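Local coordinates for protein formate dehydrogenase subunit beta (Desulfovibrio gigas, PDB 1H0H) that serves as the electron-transfer subunit of formate dehydrogenase, carrying three [4Fe-4S] clusters for the reversible two-electron oxidation of formate to carbon dioxide, at residues 175-180 against 198-203; 106-111 against 129-134; 3-8 against 171-176. One frame throughout, in Å; residues are numbered along the deposited sequence.

Contact 1 (175-180 against 198-203); sequences ARLAEI and IFLTAH
Leu200 packs from its strand against Arg176, Leu177 and Ile180 of the helix. Its CB leaves the strand toward the helix, and Phe5 of the adjacent strand packs beside it. With CG anti to the backbone N (chi1 170°), the branch point is carried outward and the two methyls part company. CD1 goes to Leu177, lying 3.7 Å from Leu177 CD1 and a little farther from its CB. CD2 takes the other direction, where the aliphatic part of Arg176 crosses the leucine at about a right angle. The same methyl meets Ile180 CD1 tip to tip, less certainly, since the isoleucine has two conformers. A forked, wholly apolar side chain suits this place because one methyl serves Leu177, the other both Arg176 and Ile180. Beyond its methylenes, Arg176 NH1 bridges to Glu179 OE1 at 2.7 Å from above the carboxylate plane, in one of two glutamate conformers. The methyl of Ala202, just past the strand, adds a loose contact to Ile180. The segment axes run 9.5 Å apart and only 4° from parallel, the arrangement of a helix laid lengthwise on one face of a mixed beta-sheet, here helix 166-180 over strand 197-201.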
loop_
_atom_site.group_PDB
_atom_site.type_symbol
_atom_site.label_atom_id
_atom_site.label_comp_id
_atom_site.label_asym_id
_atom_site.label_seq_id
_atom_site.Cartn_x
_atom_site.Cartn_y
_atom_site.Cartn_z
ATOM N N ALA B 175 30.330 -1.045 21.602
ATOM C CA ALA B 175 29.351 -0.162 22.199
ATOM C C ALA B 175 27.939 -0.747 22.079
ATOM O O ALA B 175 27.148 -0.674 23.022
ATOM C CB ALA B 175 29.421 1.230 21.544
ATOM N N ARG B 176 27.622 -1.342 20.934
ATOM C CA ARG B 176 26.269 -1.849 20.739
ATOM C C ARG B 176 26.033 -3.065 21.619
ATOM O O ARG B 176 24.950 -3.220 22.196
ATOM C CB ARG B 176 25.998 -2.205 19.285
ATOM C CG ARG B 176 24.612 -2.844 19.088
ATOM C CD ARG B 176 23.448 -1.944 19.465
ATOM N NE ARG B 176 22.189 -2.596 19.091
ATOM C CZ ARG B 176 20.994 -2.286 19.574
ATOM N NH1 ARG B 176 20.848 -1.309 20.476
ATOM N NH2 ARG B 176 19.927 -2.964 19.150
ATOM N N LEU B 177 27.054 -3.919 21.725
ATOM C CA LEU B 177 26.982 -5.058 22.630
ATOM C C LEU B 177 26.737 -4.584 24.061
ATOM O O LEU B 177 25.951 -5.181 24.791
ATOM C CB LEU B 177 28.276 -5.873 22.614
ATOM C CG LEU B 177 28.283 -6.981 23.670
ATOM C CD1 LEU B 177 27.097 -7.916 23.453
ATOM C CD2 LEU B 177 29.588 -7.760 23.661
ATOM N N ALA B 178 27.434 -3.528 24.475
ATOM C CA ALA B 178 27.271 -3.022 25.827
ATOM C C ALA B 178 25.839 -2.575 26.093
ATOM O O ALA B 178 25.322 -2.752 27.197
ATOM C CB ALA B 178 28.255 -1.872 26.106
ATOM N N GLU B 179 25.214 -1.995 25.077
ATOM C CA GLU B 179 23.856 -1.453 25.168
ATOM C C GLU B 179 22.766 -2.511 25.364
ATOM O O GLU B 179 21.675 -2.201 25.849
ATOM C CB GLU B 179 23.560 -0.650 23.904
ATOM C CG GLU B 179 22.243 0.096 23.915
ATOM C CD GLU B 179 21.947 0.732 22.573
ATOM O OE1 GLU B 179 22.610 0.354 21.576
ATOM O OE2 GLU B 179 21.055 1.607 22.513
ATOM N N ILE B 180 23.047 -3.755 24.979
ATOM C CA ILE B 180 22.062 -4.824 25.122
ATOM C C ILE B 180 22.485 -5.959 26.054
ATOM O O ILE B 180 21.675 -6.845 26.343
ATOM C CB ILE B 180 21.697 -5.398 23.741
ATOM C CG1 ILE B 180 22.812 -6.291 23.214
ATOM C CG2 ILE B 180 21.417 -4.276 22.738
ATOM C CD1 ILE B 180 22.369 -7.149 22.070
ATOM N N ILE B 198 32.086 -8.097 11.556
ATOM C CA ILE B 198 31.751 -8.444 12.930
ATOM C C ILE B 198 30.233 -8.515 13.203
ATOM O O ILE B 198 29.558 -7.481 13.168
ATOM C CB ILE B 198 32.391 -7.454 13.929
ATOM C CG1 ILE B 198 33.906 -7.329 13.714
ATOM C CG2 ILE B 198 32.068 -7.904 15.384
ATOM C CD1 ILE B 198 34.562 -6.155 14.495
ATOM N N PHE B 199 29.701 -9.715 13.454
ATOM C CA PHE B 199 28.276 -9.869 13.787
ATOM C C PHE B 199 27.999 -9.809 15.292
ATOM O O PHE B 199 28.730 -10.416 16.098
ATOM C CB PHE B 199 27.707 -11.193 13.313
ATOM C CG PHE B 199 27.709 -11.379 11.834
ATOM C CD1 PHE B 199 28.847 -11.826 11.193
ATOM C CD2 PHE B 199 26.543 -11.174 11.087
ATOM C CE1 PHE B 199 28.838 -12.049 9.852
ATOM C CE2 PHE B 199 26.529 -11.385 9.728
ATOM C CZ PHE B 199 27.688 -11.809 9.105
ATOM N N LEU B 200 26.956 -9.064 15.653
ATOM C CA LEU B 200 26.436 -9.047 17.004
ATOM C C LEU B 200 25.216 -9.939 17.001
ATOM O O LEU B 200 24.367 -9.820 16.106
ATOM C CB LEU B 200 26.016 -7.635 17.434
ATOM C CG LEU B 200 25.225 -7.547 18.750
ATOM C CD1 LEU B 200 26.065 -8.050 19.932
ATOM C CD2 LEU B 200 24.754 -6.144 19.048
ATOM N N THR B 201 25.151 -10.862 17.954
ATOM C CA THR B 201 23.972 -11.701 18.138
ATOM C C THR B 201 23.458 -11.477 19.530
ATOM O O THR B 201 24.226 -11.110 20.423
ATOM C CB THR B 201 24.260 -13.195 17.899
ATOM O OG1 THR B 201 25.420 -13.624 18.642
ATOM C CG2 THR B 201 24.580 -13.442 16.442
ATOM N N ALA B 202 22.156 -11.683 19.722
ATOM C CA ALA B 202 21.546 -11.460 21.018
ATOM C C ALA B 202 21.490 -12.741 21.854
ATOM O O ALA B 202 21.152 -12.700 23.016
ATOM C CB ALA B 202 20.146 -10.861 20.851
ATOM N N HIS B 203 21.813 -13.867 21.233
ATOM C CA HIS B 203 21.777 -15.159 21.895
ATOM C C HIS B 203 22.899 -16.009 21.333
ATOM O O HIS B 203 23.620 -15.574 20.443
ATOM C CB HIS B 203 20.437 -15.865 21.617
ATOM C CG HIS B 203 19.253 -14.972 21.765
ATOM N ND1 HIS B 203 18.549 -14.860 22.939
ATOM C CD2 HIS B 203 18.672 -14.117 20.890
ATOM C CE1 HIS B 203 17.572 -13.984 22.782
ATOM N NE2 HIS B 203 17.625 -13.523 21.545
#

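Contact 2 (106-111 against 129-134)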
loop_
_atom_site.group_PDB
_atom_site.type_symbol
_atom_site.label_atom_id
_atom_site.label_comp_id
_atom_site.label_asym_id
_atom_site.label_seq_id
_atom_site.Cartn_x
_atom_site.Cartn_y
_atom_site.Cartn_z
ATOM N N LYS B 106 41.707 -16.945 -10.945
ATOM C CA LYS B 106 42.889 -17.783 -10.890
ATOM C C LYS B 106 42.653 -19.012 -10.020
ATOM O O LYS B 106 43.419 -19.976 -10.085
ATOM C CB LYS B 106 44.122 -17.009 -10.406
ATOM C CG LYS B 106 44.668 -15.987 -11.396
ATOM C CD LYS B 106 45.936 -16.471 -12.067
ATOM C CE LYS B 106 47.045 -15.397 -12.022
ATOM N NZ LYS B 106 46.513 -13.998 -12.073
ATOM N N THR B 107 41.611 -18.987 -9.195
ATOM C CA THR B 107 41.288 -20.175 -8.413
ATOM C C THR B 107 41.005 -21.381 -9.293
ATOM O O THR B 107 41.144 -22.514 -8.845
ATOM C CB THR B 107 40.095 -19.955 -7.462
ATOM O OG1 THR B 107 39.016 -19.321 -8.162
ATOM C CG2 THR B 107 40.460 -19.006 -6.354
ATOM N N LYS B 108 40.602 -21.141 -10.533
ATOM C CA LYS B 108 40.322 -22.224 -11.468
ATOM C C LYS B 108 41.508 -23.190 -11.639
ATOM O O LYS B 108 41.316 -24.389 -11.904
ATOM C CB LYS B 108 39.952 -21.622 -12.832
ATOM C CG LYS B 108 39.353 -22.608 -13.818
ATOM C CD LYS B 108 38.923 -21.934 -15.123
ATOM C CE LYS B 108 38.818 -22.969 -16.251
ATOM N NZ LYS B 108 37.556 -22.821 -17.039
ATOM N N ASP B 109 42.723 -22.665 -11.496
ATOM C CA ASP B 109 43.946 -23.452 -11.683
ATOM C C ASP B 109 44.439 -24.138 -10.428
ATOM O O ASP B 109 45.490 -24.774 -10.456
ATOM C CB ASP B 109 45.122 -22.588 -12.170
ATOM C CG ASP B 109 44.830 -21.833 -13.442
ATOM O OD1 ASP B 109 44.039 -22.326 -14.271
ATOM O OD2 ASP B 109 45.384 -20.734 -13.693
ATOM N N LEU B 110 43.755 -23.956 -9.313
ATOM C CA LEU B 110 44.145 -24.662 -8.105
ATOM C C LEU B 110 43.889 -26.162 -8.303
ATOM O O LEU B 110 42.821 -26.572 -8.762
ATOM C CB LEU B 110 43.352 -24.150 -6.904
ATOM C CG LEU B 110 43.674 -22.716 -6.495
ATOM C CD1 LEU B 110 42.698 -22.226 -5.426
ATOM C CD2 LEU B 110 45.115 -22.638 -6.020
ATOM N N GLU B 111 44.870 -26.987 -7.987
ATOM C CA GLU B 111 44.609 -28.414 -8.057
ATOM C C GLU B 111 43.823 -28.867 -6.814
ATOM O O GLU B 111 42.991 -29.767 -6.907
ATOM C CB GLU B 111 45.886 -29.234 -8.269
ATOM C CG GLU B 111 46.829 -29.306 -7.085
ATOM C CD GLU B 111 48.067 -30.150 -7.367
ATOM O OE1 GLU B 111 48.586 -30.110 -8.509
ATOM O OE2 GLU B 111 48.532 -30.859 -6.444
ATOM N N ALA B 129 30.152 -25.321 -10.720
ATOM C CA ALA B 129 30.085 -26.733 -11.093
ATOM C C ALA B 129 31.147 -27.198 -12.080
ATOM O O ALA B 129 31.781 -28.244 -11.894
ATOM C CB ALA B 129 28.692 -27.067 -11.654
ATOM N N GLU B 130 31.344 -26.427 -13.137
ATOM C CA GLU B 130 32.127 -26.927 -14.255
ATOM C C GLU B 130 33.669 -26.892 -14.128
ATOM O O GLU B 130 34.366 -27.391 -15.009
ATOM C CB GLU B 130 31.655 -26.219 -15.531
ATOM C CG GLU B 130 30.166 -26.415 -15.837
ATOM C CD GLU B 130 29.222 -25.522 -15.025
ATOM O OE1 GLU B 130 29.678 -24.825 -14.091
ATOM O OE2 GLU B 130 28.007 -25.520 -15.324
ATOM N N SER B 131 34.197 -26.344 -13.035
ATOM C CA SER B 131 35.640 -26.232 -12.867
ATOM C C SER B 131 35.960 -26.009 -11.404
ATOM O O SER B 131 35.068 -26.101 -10.549
ATOM C CB SER B 131 36.188 -25.059 -13.682
ATOM O OG SER B 131 35.958 -23.826 -13.029
ATOM N N ASN B 132 37.230 -25.738 -11.114
ATOM C CA ASN B 132 37.656 -25.485 -9.745
ATOM C C ASN B 132 37.538 -24.029 -9.342
ATOM O O ASN B 132 37.938 -23.664 -8.241
ATOM C CB ASN B 132 39.092 -25.935 -9.519
ATOM C CG ASN B 132 39.218 -27.420 -9.413
ATOM O OD1 ASN B 132 38.235 -28.138 -9.531
ATOM N ND2 ASN B 132 40.452 -27.906 -9.213
ATOM N N GLN B 133 37.011 -23.195 -10.230
ATOM C CA GLN B 133 36.876 -21.791 -9.894
ATOM C C GLN B 133 35.972 -21.591 -8.703
ATOM O O GLN B 133 34.893 -22.186 -8.639
ATOM C CB GLN B 133 36.322 -20.983 -11.062
ATOM C CG GLN B 133 36.554 -19.504 -10.890
ATOM C CD GLN B 133 36.250 -18.723 -12.155
ATOM O OE1 GLN B 133 36.433 -19.241 -13.268
ATOM N NE2 GLN B 133 35.818 -17.481 -11.998
ATOM N N MET B 134 36.387 -20.712 -7.802
ATOM C CA MET B 134 35.625 -20.402 -6.597
ATOM C C MET B 134 35.339 -18.907 -6.454
ATOM O O MET B 134 36.102 -18.070 -6.917
ATOM C CB MET B 134 36.368 -20.913 -5.371
ATOM C CG MET B 134 36.426 -22.454 -5.264
ATOM S SD MET B 134 37.430 -23.007 -3.857
ATOM C CE MET B 134 39.034 -22.395 -4.370
HETATM O O HOH W 1 39.567 -25.923 -12.976
#
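Thr107 and Met134, with Asn132 and Leu110, join a 3-10 segment and the residue after it to an ST turn and the start of the strand that follows, within the 4Fe-4S dicluster domain. In the ST turn, Ser131 OG accepts from the backbone N of Gln133 at 3.1 Å, which fixes the bend that brings 131-134 up to the 3-10 segment.

Two direct hydrogen bonds cross the contact. Thr107 OG1 accepts from Met134 N at 3.0 Å with an almost straight N-H (177°). Its first torsion sets OG1 between the backbone N and carbonyl carbon, and the same hydroxyl bonds to Thr104 O. A threonine suits the place because OG1 can serve both backbones while the rest of the side chain stays apolar. Asn132 ND2 gives the second bond, to Leu110 O at 2.8 Å. The acceptor lies almost in the amide plane, and the C=O...donor angle of 165° brings the amide N-H nearly straight onto the carbonyl. The short asparagine can thus secure the end of the neighbouring turn with one N-H.

A water adds an indirect link, donating to Lys108 O at 2.6 Å and accepting from Asn132 N at 3.0 Å.

The remaining contacts are apolar or glancing. The aliphatic chain of Lys108, an exposed residue, runs along the outside of the contact, its CG 3.7 Å from Ser131 OG and its CB beside that of Gln133. This lets a charged residue cover the seam with methylenes. Met134 is buried against Tyr113, Val116 and Ile117 of helix 113-119, its side chain about 9 Å from the cluster bound by Cys72, Cys75, Cys80 and Cys120. Its flexible thioether bends at the last torsion (chi3 -65°), placing CE 3.8 Å from Leu110 CD1.

Contact 3 (3-8 against 171-176)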
loop_
_atom_site.group_PDB
_atom_site.type_symbol
_atom_site.label_atom_id
_atom_site.label_comp_id
_atom_site.label_asym_id
_atom_site.label_seq_id
_atom_site.Cartn_x
_atom_site.Cartn_y
_atom_site.Cartn_z
ATOM N N GLY B 3 36.205 -2.537 7.685
ATOM C CA GLY B 3 35.447 -3.494 8.449
ATOM C C GLY B 3 33.962 -3.254 8.296
ATOM O O GLY B 3 33.538 -2.285 7.662
ATOM N N PHE B 4 33.190 -4.144 8.900
ATOM C CA PHE B 4 31.744 -4.093 8.896
ATOM C C PHE B 4 31.307 -4.390 10.311
ATOM O O PHE B 4 31.953 -5.163 11.042
ATOM C CB PHE B 4 31.144 -5.245 8.055
ATOM C CG PHE B 4 31.380 -5.177 6.555
ATOM C CD1 PHE B 4 32.628 -5.428 6.013
ATOM C CD2 PHE B 4 30.302 -4.955 5.672
ATOM C CE1 PHE B 4 32.818 -5.413 4.601
ATOM C CE2 PHE B 4 30.485 -4.939 4.284
ATOM C CZ PHE B 4 31.761 -5.167 3.746
ATOM N N PHE B 5 30.193 -3.799 10.706
ATOM C CA PHE B 5 29.532 -4.215 11.918
ATOM C C PHE B 5 28.119 -4.621 11.485
ATOM O O PHE B 5 27.389 -3.811 10.934
ATOM C CB PHE B 5 29.462 -3.117 12.973
ATOM C CG PHE B 5 28.527 -3.448 14.115
ATOM C CD1 PHE B 5 28.586 -4.686 14.740
ATOM C CD2 PHE B 5 27.566 -2.543 14.530
ATOM C CE1 PHE B 5 27.720 -5.009 15.801
ATOM C CE2 PHE B 5 26.690 -2.858 15.574
ATOM C CZ PHE B 5 26.781 -4.103 16.212
ATOM N N VAL B 6 27.757 -5.878 11.710
ATOM C CA VAL B 6 26.415 -6.342 11.376
ATOM C C VAL B 6 25.615 -6.561 12.660
ATOM O O VAL B 6 25.898 -7.470 13.443
ATOM C CB VAL B 6 26.470 -7.645 10.564
ATOM C CG1 VAL B 6 25.082 -8.022 10.067
ATOM C CG2 VAL B 6 27.478 -7.531 9.393
ATOM N N ASP B 7 24.627 -5.710 12.898
ATOM C CA ASP B 7 23.832 -5.819 14.105
ATOM C C ASP B 7 22.584 -6.618 13.768
ATOM O O ASP B 7 21.617 -6.042 13.276
ATOM C CB ASP B 7 23.474 -4.418 14.604
ATOM C CG ASP B 7 22.704 -4.429 15.891
ATOM O OD1 ASP B 7 22.337 -5.519 16.375
ATOM O OD2 ASP B 7 22.407 -3.377 16.492
ATOM N N THR B 8 22.605 -7.937 14.003
ATOM C CA THR B 8 21.442 -8.779 13.682
ATOM C C THR B 8 20.195 -8.379 14.457
ATOM O O THR B 8 19.068 -8.679 14.033
ATOM C CB THR B 8 21.720 -10.286 13.908
ATOM O OG1 THR B 8 21.912 -10.534 15.308
ATOM C CG2 THR B 8 23.023 -10.726 13.234
ATOM N N ALA B 171 34.780 -0.513 17.430
ATOM C CA ALA B 171 34.262 0.318 18.513
ATOM C C ALA B 171 32.729 0.331 18.518
ATOM O O ALA B 171 32.086 0.268 19.581
ATOM C CB ALA B 171 34.803 1.737 18.404
ATOM N N MET B 172 32.150 0.436 17.325
ATOM C CA MET B 172 30.705 0.416 17.184
ATOM C C MET B 172 30.139 -0.899 17.716
ATOM O O MET B 172 29.183 -0.914 18.495
ATOM C CB MET B 172 30.325 0.585 15.710
ATOM C CG MET B 172 28.844 0.847 15.490
ATOM S SD MET B 172 28.426 0.935 13.731
ATOM C CE MET B 172 28.887 2.537 13.358
ATOM N N ALA B 173 30.735 -2.009 17.294
ATOM C CA ALA B 173 30.281 -3.325 17.728
ATOM C C ALA B 173 30.290 -3.446 19.258
ATOM O O ALA B 173 29.319 -3.903 19.862
ATOM C CB ALA B 173 31.159 -4.404 17.103
ATOM N N SER B 174 31.400 -3.048 19.872
ATOM C CA SER B 174 31.540 -3.105 21.328
ATOM C C SER B 174 30.526 -2.261 22.073
ATOM O O SER B 174 29.970 -2.683 23.080
ATOM C CB SER B 174 32.930 -2.644 21.740
ATOM O OG SER B 174 33.835 -3.725 21.632
ATOM N N ALA B 175 30.330 -1.045 21.602
ATOM C CA ALA B 175 29.351 -0.162 22.199
ATOM C C ALA B 175 27.939 -0.747 22.079
ATOM O O ALA B 175 27.148 -0.674 23.022
ATOM C CB ALA B 175 29.421 1.230 21.544
ATOM N N ARG B 176 27.622 -1.342 20.934
ATOM C CA ARG B 176 26.269 -1.849 20.739
ATOM C C ARG B 176 26.033 -3.065 21.619
ATOM O O ARG B 176 24.950 -3.220 22.196
ATOM C CB ARG B 176 25.998 -2.205 19.285
ATOM C CG ARG B 176 24.612 -2.844 19.088
ATOM C CD ARG B 176 23.448 -1.944 19.465
ATOM N NE ARG B 176 22.189 -2.596 19.091
ATOM C CZ ARG B 176 20.994 -2.286 19.574
ATOM N NH1 ARG B 176 20.848 -1.309 20.476
ATOM N NH2 ARG B 176 19.927 -2.964 19.150
#
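Phe5 and Ala173 mark the closest backbone approach, with their CA atoms 5.9 Å apart, where strand 3-7 runs beside helix 171-176. The segment axes come within 8.5 Å and diverge by 22°, both segments running in the same direction. Because side chains alternate along a strand, Phe5 and Asp7 both face the helix. The Phe5 ring packs its face against Ala173, whose CA sits over it in a CH-pi contact, 3.7 Å from the ring centroid and offset toward the rim. Alanine suits this spot because its lone methyl, 3.5 Å from Phe5 CD1, lets the ring come right up to the backbone. Met172 SD comes to the ring edge instead, 3.7 Å from Phe5 CD2, a Met-aromatic contact.

The helix lies on one face of the mixed sheet whose strand 2-7 leads into the first cysteines of a ferredoxin-type motif. Phe4, pointing the other way, belongs to the pocket of an iron-sulfur cluster.

Arg176 lays CB and CG against the far end of the ring, its CB 3.7 Å from Phe5 CZ, before its charged end turns to Asp7. NE reaches Asp7 OD2 at 2.7 Å, on the syn side of the carboxylate but through a bent N-H (133°). The carboxylate and guanidinium planes stand 58° apart. Thr9 OG1 bonds to both Asp7 OD1 and Arg176 NH2, so one hydroxyl links the two charged groups.

Contacts 1 and 3 are two halves of one interface, with centres about 7 Å apart. Both use helix 166-180, sharing Ala175 and Arg176, and reach the neighbouring parallel strands 197-201 and 2-7. They touch directly through Ile198 O to Val6 N and Leu200 O to Thr8 OG1. The late helix and C-terminal strand are thus packed onto the N-terminal strand that leads to Cys11, a ligand of the cluster nearer Leu200 and Asp7. Contact 2 falls within the long chain span between the segments of contact 3, yet lies across the chain's centre, about 34 Å from contact 3 and 37 Å from contact 1, centre to centre, near the cluster that Cys80 and Cys120 help bind.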